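Local coordinates for DsbA-like disulfide oxidoreductase (Wolbachia endosymbiont of Drosophila melanogaster, PDB 6EEZ), which acts as a homotrimeric thiol-disulfide exchange protein of the DsbA-like family, a disulfide isomerase that probably reshuffles disulfide bonds in partner proteins, at residues Y25-G39 against L58-D70. Sequence-based numbering, arbitrary orientation.
Sequences YPYSGNENSSVIAVG and LINDGKIKYIFRD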
ATOM      1  N   TYR A  25       9.538  -2.330   2.823  1.00 35.68           N
ATOM      2  CA  TYR A  25       8.079  -2.374   2.779  1.00 35.54           C
ATOM      3  C   TYR A  25       7.616  -3.446   1.805  1.00 35.39           C
ATOM      4  O   TYR A  25       8.367  -3.812   0.925  1.00 35.28           O
ATOM      5  CB  TYR A  25       7.510  -1.001   2.385  1.00 34.60           C
ATOM      6  CG  TYR A  25       7.489  -0.030   3.528  1.00 35.21           C
ATOM      7  CD1 TYR A  25       6.429  -0.008   4.429  1.00 36.29           C
ATOM      8  CD2 TYR A  25       8.536   0.867   3.722  1.00 34.75           C
ATOM      9  CE1 TYR A  25       6.416   0.893   5.497  1.00 36.31           C
ATOM     10  CE2 TYR A  25       8.532   1.762   4.767  1.00 35.09           C
ATOM     11  CZ  TYR A  25       7.472   1.780   5.658  1.00 35.59           C
ATOM     12  OH  TYR A  25       7.483   2.690   6.708  1.00 35.54           O
ATOM     13  N   PRO A  26       6.381  -3.941   1.952  1.00 35.44           N
ATOM     14  CA  PRO A  26       5.958  -5.064   1.102  1.00 35.37           C
ATOM     15  C   PRO A  26       5.801  -4.652  -0.342  1.00 34.02           C
ATOM     16  O   PRO A  26       5.314  -3.539  -0.590  1.00 33.29           O
ATOM     17  CB  PRO A  26       4.584  -5.485   1.684  1.00 36.13           C
ATOM     18  CG  PRO A  26       4.499  -4.841   3.013  1.00 36.86           C
ATOM     19  CD  PRO A  26       5.339  -3.571   2.920  1.00 36.01           C
ATOM     20  N   TYR A  27       6.143  -5.554  -1.263  1.00 35.82           N
ATOM     21  CA  TYR A  27       6.025  -5.287  -2.679  1.00 34.87           C
ATOM     22  C   TYR A  27       5.582  -6.535  -3.474  1.00 35.29           C
ATOM     23  O   TYR A  27       5.788  -7.677  -3.057  1.00 36.05           O
ATOM     24  CB  TYR A  27       7.366  -4.761  -3.240  1.00 34.62           C
ATOM     25  CG  TYR A  27       8.395  -5.860  -3.497  1.00 35.41           C
ATOM     26  CD1 TYR A  27       8.383  -6.566  -4.679  1.00 35.76           C
ATOM     27  CD2 TYR A  27       9.356  -6.182  -2.552  1.00 36.52           C
ATOM     28  CE1 TYR A  27       9.282  -7.589  -4.921  1.00 37.33           C
ATOM     29  CE2 TYR A  27      10.286  -7.206  -2.781  1.00 38.01           C
ATOM     30  CZ  TYR A  27      10.235  -7.911  -3.976  1.00 38.56           C
ATOM     31  OH  TYR A  27      11.120  -8.944  -4.270  1.00 40.50           O
ATOM     32  N   SER A  28       4.990  -6.295  -4.642  1.00 36.13           N
ATOM     33  CA  SER A  28       4.724  -7.357  -5.611  1.00 37.15           C
ATOM     34  C   SER A  28       5.236  -6.942  -6.970  1.00 36.56           C
ATOM     35  O   SER A  28       5.531  -5.768  -7.209  1.00 35.79           O
ATOM     36  CB  SER A  28       3.230  -7.669  -5.687  1.00 37.92           C
ATOM     37  OG  SER A  28       2.743  -8.078  -4.424  1.00 38.80           O
ATOM     38  N   GLY A  29       5.335  -7.910  -7.861  1.00 35.36           N
ATOM     39  CA  GLY A  29       5.776  -7.646  -9.205  1.00 35.46           C
ATOM     40  C   GLY A  29       7.266  -7.884  -9.344  1.00 35.93           C
ATOM     41  O   GLY A  29       7.844  -8.720  -8.637  1.00 36.25           O
ATOM     42  N   ASN A  30       7.897  -7.163 -10.266  1.00 39.09           N
ATOM     43  CA  ASN A  30       9.284  -7.443 -10.588  1.00 39.76           C
ATOM     44  C   ASN A  30      10.214  -6.639  -9.699  1.00 39.25           C
ATOM     45  O   ASN A  30      10.330  -5.422  -9.838  1.00 38.76           O
ATOM     46  CB  ASN A  30       9.548  -7.153 -12.053  1.00 40.29           C
ATOM     47  CG  ASN A  30      10.967  -7.443 -12.453  1.00 41.46           C
ATOM     48  OD1 ASN A  30      11.766  -7.968 -11.666  1.00 41.70           O
ATOM     49  ND2 ASN A  30      11.295  -7.122 -13.694  1.00 43.05           N
ATOM     50  N   GLU A  31      10.859  -7.348  -8.779  1.00 43.12           N
ATOM     51  CA  GLU A  31      11.809  -6.775  -7.833  1.00 43.45           C
ATOM     52  C   GLU A  31      12.854  -5.923  -8.534  1.00 43.87           C
ATOM     53  O   GLU A  31      13.323  -4.927  -7.983  1.00 43.17           O
ATOM     54  CB  GLU A  31      12.504  -7.896  -7.049  1.00 45.06           C
ATOM     55  CG  GLU A  31      13.529  -7.428  -6.010  1.00 45.96           C
ATOM     56  CD  GLU A  31      14.202  -8.604  -5.287  1.00 47.92           C
ATOM     57  OE1 GLU A  31      14.217  -9.737  -5.838  1.00 49.21           O
ATOM     58  OE2 GLU A  31      14.721  -8.401  -4.167  1.00 48.45           O
ATOM     59  N   ASN A  32      13.213  -6.325  -9.750  1.00 46.69           N
ATOM     60  CA  ASN A  32      14.331  -5.710 -10.459  1.00 47.62           C
ATOM     61  C   ASN A  32      13.921  -4.695 -11.530  1.00 47.02           C
ATOM     62  O   ASN A  32      14.773  -4.186 -12.277  1.00 48.64           O
ATOM     63  CB  ASN A  32      15.187  -6.806 -11.075  1.00 50.41           C
ATOM     64  CG  ASN A  32      15.962  -7.598 -10.022  1.00 51.15           C
ATOM     65  OD1 ASN A  32      15.907  -8.829  -9.976  1.00 53.03           O
ATOM     66  ND2 ASN A  32      16.683  -6.883  -9.173  1.00 50.76           N
ATOM     67  N   SER A  33      12.629  -4.400 -11.593  1.00 38.84           N
ATOM     68  CA  SER A  33      12.120  -3.399 -12.518  1.00 38.55           C
ATOM     69  C   SER A  33      12.512  -2.003 -12.054  1.00 38.20           C
ATOM     70  O   SER A  33      12.427  -1.711 -10.860  1.00 37.61           O
ATOM     71  CB  SER A  33      10.601  -3.508 -12.633  1.00 37.50           C
ATOM     72  OG  SER A  33      10.080  -2.566 -13.555  1.00 37.57           O
ATOM     73  N   SER A  34      12.926  -1.136 -12.979  1.00 41.86           N
ATOM     74  CA  SER A  34      13.211   0.268 -12.625  1.00 41.61           C
ATOM     75  C   SER A  34      11.937   1.116 -12.571  1.00 40.64           C
ATOM     76  O   SER A  34      11.965   2.259 -12.096  1.00 40.75           O
ATOM     77  CB  SER A  34      14.194   0.898 -13.615  1.00 43.11           C
ATOM     78  OG  SER A  34      15.446   0.223 -13.587  1.00 44.41           O
ATOM     79  N   VAL A  35      10.833   0.570 -13.081  1.00 36.99           N
ATOM     80  CA  VAL A  35       9.553   1.255 -13.028  1.00 36.11           C
ATOM     81  C   VAL A  35       8.805   0.822 -11.778  1.00 35.10           C
ATOM     82  O   VAL A  35       8.159  -0.226 -11.753  1.00 35.28           O
ATOM     83  CB  VAL A  35       8.706   0.971 -14.277  1.00 36.84           C
ATOM     84  CG1 VAL A  35       7.420   1.794 -14.254  1.00 36.73           C
ATOM     85  CG2 VAL A  35       9.515   1.276 -15.534  1.00 37.99           C
ATOM     86  N   ILE A  36       8.905   1.644 -10.747  1.00 31.26           N
ATOM     87  CA  ILE A  36       8.437   1.305  -9.424  1.00 30.68           C
ATOM     88  C   ILE A  36       7.215   2.143  -9.058  1.00 30.42           C
ATOM     89  O   ILE A  36       7.263   3.377  -9.078  1.00 31.04           O
ATOM     90  CB  ILE A  36       9.565   1.522  -8.400  1.00 30.58           C
ATOM     91  CG1 ILE A  36      10.777   0.666  -8.791  1.00 31.49           C
ATOM     92  CG2 ILE A  36       9.108   1.242  -6.985  1.00 29.93           C
ATOM     93  CD1 ILE A  36      12.004   0.935  -7.985  1.00 32.13           C
ATOM     94  N   ALA A  37       6.116   1.469  -8.751  1.00 31.08           N
ATOM     95  CA  ALA A  37       4.924   2.146  -8.279  1.00 30.42           C
ATOM     96  C   ALA A  37       4.870   2.046  -6.759  1.00 30.01           C
ATOM     97  O   ALA A  37       5.280   1.034  -6.193  1.00 30.17           O
ATOM     98  CB  ALA A  37       3.693   1.539  -8.908  1.00 30.57           C
ATOM     99  N   VAL A  38       4.386   3.097  -6.098  1.00 26.93           N
ATOM    100  CA  VAL A  38       4.245   3.097  -4.647  1.00 26.86           C
ATOM    101  C   VAL A  38       2.841   3.553  -4.247  1.00 26.60           C
ATOM    102  O   VAL A  38       2.479   4.724  -4.420  1.00 26.23           O
ATOM    103  CB  VAL A  38       5.295   3.994  -3.982  1.00 26.84           C
ATOM    104  CG1 VAL A  38       5.309   3.760  -2.492  1.00 27.28           C
ATOM    105  CG2 VAL A  38       6.698   3.753  -4.594  1.00 27.67           C
ATOM    106  N   GLY A  39       2.048   2.616  -3.717  1.00 27.10           N
ATOM    107  CA  GLY A  39       0.631   2.856  -3.464  1.00 27.32           C
ATOM    108  C   GLY A  39       0.398   3.141  -1.997  1.00 27.83           C
ATOM    109  O   GLY A  39       0.982   2.470  -1.149  1.00 28.70           O
ATOM    110  N   LEU A  58      -2.651  -4.011 -12.612  1.00 36.01           N
ATOM    111  CA  LEU A  58      -1.446  -3.241 -12.935  1.00 34.47           C
ATOM    112  C   LEU A  58      -0.202  -4.011 -12.536  1.00 32.99           C
ATOM    113  O   LEU A  58       0.803  -4.000 -13.246  1.00 32.24           O
ATOM    114  CB  LEU A  58      -1.466  -1.885 -12.241  1.00 33.70           C
ATOM    115  CG  LEU A  58      -0.530  -0.822 -12.826  1.00 31.87           C
ATOM    116  CD1 LEU A  58      -1.013  -0.397 -14.221  1.00 33.61           C
ATOM    117  CD2 LEU A  58      -0.437   0.390 -11.863  1.00 30.14           C
ATOM    118  N   ILE A  59      -0.290  -4.687 -11.391  1.00 36.46           N
ATOM    119  CA  ILE A  59       0.757  -5.594 -10.928  1.00 36.27           C
ATOM    120  C   ILE A  59       0.918  -6.802 -11.885  1.00 37.25           C
ATOM    121  O   ILE A  59       2.037  -7.158 -12.256  1.00 37.62           O
ATOM    122  CB  ILE A  59       0.449  -6.041  -9.460  1.00 36.46           C
ATOM    123  CG1 ILE A  59       0.679  -4.859  -8.498  1.00 35.86           C
ATOM    124  CG2 ILE A  59       1.316  -7.189  -9.022  1.00 36.69           C
ATOM    125  CD1 ILE A  59       0.340  -5.145  -7.055  1.00 35.57           C
ATOM    126  N   ASN A  60      -0.190  -7.398 -12.328  1.00 44.59           N
ATOM    127  CA  ASN A  60      -0.133  -8.634 -13.115  1.00 45.95           C
ATOM    128  C   ASN A  60       0.333  -8.375 -14.552  1.00 46.49           C
ATOM    129  O   ASN A  60       0.873  -9.274 -15.187  1.00 48.18           O
ATOM    130  CB  ASN A  60      -1.500  -9.342 -13.110  1.00 47.70           C
ATOM    131  CG  ASN A  60      -1.429 -10.776 -13.626  1.00 50.80           C
ATOM    132  OD1 ASN A  60      -0.462 -11.508 -13.349  1.00 51.51           O
ATOM    133  ND2 ASN A  60      -2.453 -11.193 -14.382  1.00 52.94           N
ATOM    134  N   ASP A  61       0.136  -7.157 -15.057  1.00 40.52           N
ATOM    135  CA  ASP A  61       0.776  -6.718 -16.314  1.00 41.96           C
ATOM    136  C   ASP A  61       2.274  -7.077 -16.414  1.00 42.22           C
ATOM    137  O   ASP A  61       2.799  -7.239 -17.508  1.00 43.48           O
ATOM    138  CB  ASP A  61       0.645  -5.200 -16.487  1.00 41.93           C
ATOM    139  CG  ASP A  61      -0.772  -4.761 -16.775  1.00 42.24           C
ATOM    140  OD1 ASP A  61      -1.657  -5.636 -16.886  1.00 42.68           O
ATOM    141  OD2 ASP A  61      -0.991  -3.534 -16.889  1.00 42.02           O
ATOM    142  N   GLY A  62       2.958  -7.160 -15.273  1.00 38.97           N
ATOM    143  CA  GLY A  62       4.295  -7.736 -15.211  1.00 39.21           C
ATOM    144  C   GLY A  62       5.446  -6.743 -15.342  1.00 38.66           C
ATOM    145  O   GLY A  62       6.617  -7.126 -15.303  1.00 38.76           O
ATOM    146  N   LYS A  63       5.124  -5.466 -15.489  1.00 40.50           N
ATOM    147  CA  LYS A  63       6.131  -4.489 -15.893  1.00 40.83           C
ATOM    148  C   LYS A  63       6.787  -3.727 -14.743  1.00 39.88           C
ATOM    149  O   LYS A  63       7.839  -3.117 -14.929  1.00 40.48           O
ATOM    150  CB  LYS A  63       5.503  -3.502 -16.877  1.00 41.38           C
ATOM    151  CG  LYS A  63       5.054  -4.177 -18.161  1.00 43.07           C
ATOM    152  CD  LYS A  63       4.684  -3.177 -19.218  1.00 44.39           C
ATOM    153  CE  LYS A  63       4.447  -3.881 -20.544  1.00 47.41           C
ATOM    154  NZ  LYS A  63       3.761  -2.989 -21.516  1.00 48.91           N
ATOM    155  N   ILE A  64       6.186  -3.770 -13.560  1.00 34.38           N
ATOM    156  CA  ILE A  64       6.577  -2.876 -12.482  1.00 33.01           C
ATOM    157  C   ILE A  64       6.917  -3.596 -11.193  1.00 32.21           C
ATOM    158  O   ILE A  64       6.651  -4.792 -11.037  1.00 32.55           O
ATOM    159  CB  ILE A  64       5.458  -1.834 -12.172  1.00 33.57           C
ATOM    160  CG1 ILE A  64       4.257  -2.503 -11.500  1.00 33.30           C
ATOM    161  CG2 ILE A  64       5.053  -1.104 -13.436  1.00 34.66           C
ATOM    162  CD1 ILE A  64       3.116  -1.571 -11.198  1.00 32.56           C
ATOM    163  N   LYS A  65       7.511  -2.843 -10.270  1.00 34.31           N
ATOM    164  CA  LYS A  65       7.511  -3.223  -8.880  1.00 33.69           C
ATOM    165  C   LYS A  65       6.462  -2.341  -8.231  1.00 33.09           C
ATOM    166  O   LYS A  65       6.434  -1.134  -8.465  1.00 33.12           O
ATOM    167  CB  LYS A  65       8.878  -3.049  -8.212  1.00 33.56           C
ATOM    168  CG  LYS A  65       8.905  -3.570  -6.770  1.00 33.94           C
ATOM    169  CD  LYS A  65      10.301  -3.548  -6.137  1.00 35.22           C
ATOM    170  CE  LYS A  65      10.671  -2.151  -5.589  1.00 34.92           C
ATOM    171  NZ  LYS A  65      11.654  -2.190  -4.433  1.00 35.75           N
ATOM    172  N   TYR A  66       5.598  -2.948  -7.433  1.00 30.81           N
ATOM    173  CA  TYR A  66       4.564  -2.226  -6.712  1.00 30.41           C
ATOM    174  C   TYR A  66       4.787  -2.368  -5.213  1.00 30.49           C
ATOM    175  O   TYR A  66       4.657  -3.456  -4.650  1.00 30.95           O
ATOM    176  CB  TYR A  66       3.191  -2.737  -7.094  1.00 30.98           C
ATOM    177  CG  TYR A  66       2.041  -1.849  -6.618  1.00 30.55           C
ATOM    178  CD1 TYR A  66       1.604  -1.881  -5.292  1.00 30.54           C
ATOM    179  CD2 TYR A  66       1.393  -0.997  -7.499  1.00 30.56           C
ATOM    180  CE1 TYR A  66       0.536  -1.061  -4.854  1.00 30.70           C
ATOM    181  CE2 TYR A  66       0.344  -0.189  -7.079  1.00 30.79           C
ATOM    182  CZ  TYR A  66      -0.080  -0.230  -5.763  1.00 30.70           C
ATOM    183  OH  TYR A  66      -1.117   0.569  -5.389  1.00 30.62           O
ATOM    184  N   ILE A  67       5.121  -1.255  -4.573  1.00 29.67           N
ATOM    185  CA  ILE A  67       5.337  -1.213  -3.132  1.00 30.20           C
ATOM    186  C   ILE A  67       4.042  -0.780  -2.445  1.00 30.09           C
ATOM    187  O   ILE A  67       3.361   0.114  -2.929  1.00 29.23           O
ATOM    188  CB  ILE A  67       6.484  -0.252  -2.783  1.00 30.59           C
ATOM    189  CG1 ILE A  67       7.756  -0.728  -3.465  1.00 30.90           C
ATOM    190  CG2 ILE A  67       6.681  -0.133  -1.269  1.00 31.71           C
ATOM    191  CD1 ILE A  67       8.904   0.218  -3.341  1.00 31.37           C
ATOM    192  N   PHE A  68       3.711  -1.424  -1.328  1.00 32.85           N
ATOM    193  CA  PHE A  68       2.469  -1.157  -0.578  1.00 33.08           C
ATOM    194  C   PHE A  68       2.774  -0.372   0.681  1.00 33.44           C
ATOM    195  O   PHE A  68       3.509  -0.847   1.559  1.00 34.49           O
ATOM    196  CB  PHE A  68       1.757  -2.454  -0.193  1.00 33.99           C
ATOM    197  CG  PHE A  68       1.368  -3.309  -1.371  1.00 33.89           C
ATOM    198  CD1 PHE A  68       0.211  -3.046  -2.092  1.00 33.98           C
ATOM    199  CD2 PHE A  68       2.167  -4.371  -1.757  1.00 33.89           C
ATOM    200  CE1 PHE A  68      -0.156  -3.836  -3.186  1.00 34.08           C
ATOM    201  CE2 PHE A  68       1.807  -5.177  -2.858  1.00 33.96           C
ATOM    202  CZ  PHE A  68       0.644  -4.890  -3.570  1.00 33.91           C
ATOM    203  N   ARG A  69       2.224   0.843   0.751  1.00 32.85           N
ATOM    204  CA  ARG A  69       2.312   1.655   1.957  1.00 33.32           C
ATOM    205  C   ARG A  69       0.995   1.738   2.686  1.00 33.36           C
ATOM    206  O   ARG A  69       0.063   2.391   2.244  1.00 32.13           O
ATOM    207  CB  ARG A  69       2.792   3.049   1.612  1.00 32.71           C
ATOM    208  CG  ARG A  69       4.218   3.036   1.185  1.00 33.84           C
ATOM    209  CD  ARG A  69       5.073   2.438   2.279  1.00 36.14           C
ATOM    210  NE  ARG A  69       6.424   2.930   2.151  1.00 37.05           N
ATOM    211  CZ  ARG A  69       6.967   3.910   2.858  1.00 37.42           C
ATOM    212  NH1 ARG A  69       6.309   4.512   3.826  1.00 37.20           N
ATOM    213  NH2 ARG A  69       8.212   4.246   2.605  1.00 37.65           N
ATOM    214  N   ASP A  70       0.947   1.043   3.812  1.00 35.39           N
ATOM    215  CA  ASP A  70      -0.227   1.008   4.661  1.00 35.93           C
ATOM    216  C   ASP A  70      -0.265   2.310   5.442  1.00 35.49           C
ATOM    217  O   ASP A  70       0.583   2.533   6.309  1.00 36.10           O
ATOM    218  CB  ASP A  70      -0.174  -0.210   5.588  1.00 37.27           C
ATOM    219  CG  ASP A  70      -0.467  -1.503   4.854  1.00 37.70           C
ATOM    220  OD1 ASP A  70      -1.625  -1.694   4.428  1.00 38.07           O
ATOM    221  OD2 ASP A  70       0.462  -2.312   4.672  1.00 37.65           O
TER
HETATM  222  O   HOH W   1       9.365  -6.637 -15.182  1.00 41.30           O
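Arg69 reaches Tyr25 because its chain bends at chi2 (-57°), which lays CD and the guanidinium over one face of the ring. Tyr25 CG, anti to its carbonyl carbon (chi1 -79°), sets the ring beside Arg69. The two planes are nearly parallel, 10° apart, a stacked cation-pi contact with Arg69 CZ 3.5 Å from the ring centroid. Both polar ends are tied down elsewhere: Tyr25 OH bonds to Met143 O and Arg69 NH1 to Ser147 OG.

Lys65 runs out extended as far as CD, which lies over the face of the Tyr27 ring in a CH-pi contact. Its CE then turns to Ile36 CG2. Ile36 CG2 meets Ile67 CD1 at 3.8 Å on the same sheet face. On the other face, Ser28 OG sits at the edge of the Phe68 ring, 3.4 Å from CE2, and Ala37 CB packs on Tyr66 CD2.

Strand 65-70 is bonded along both sides. Phe68 N to Pro26 O (2.8 Å), just ahead of strand 27-29, and the reciprocal Ser28-Tyr66 bonds join the antiparallel neighbour. Ile67 N to Ala37 O (2.8 Å) belongs to the parallel ladder with 36-39. Ser33, the last residue of the type I turn 30-33, donates from OG to Lys63 O (2.7 Å).

This is part of the thioredoxin-fold sheet, with 65-70 between edge strand 27-29 and strand 36-41. Helix 137-154 packs against Tyr25 and Arg69, helix 76-91 against Pro26, and helix 175-185 against Ile64.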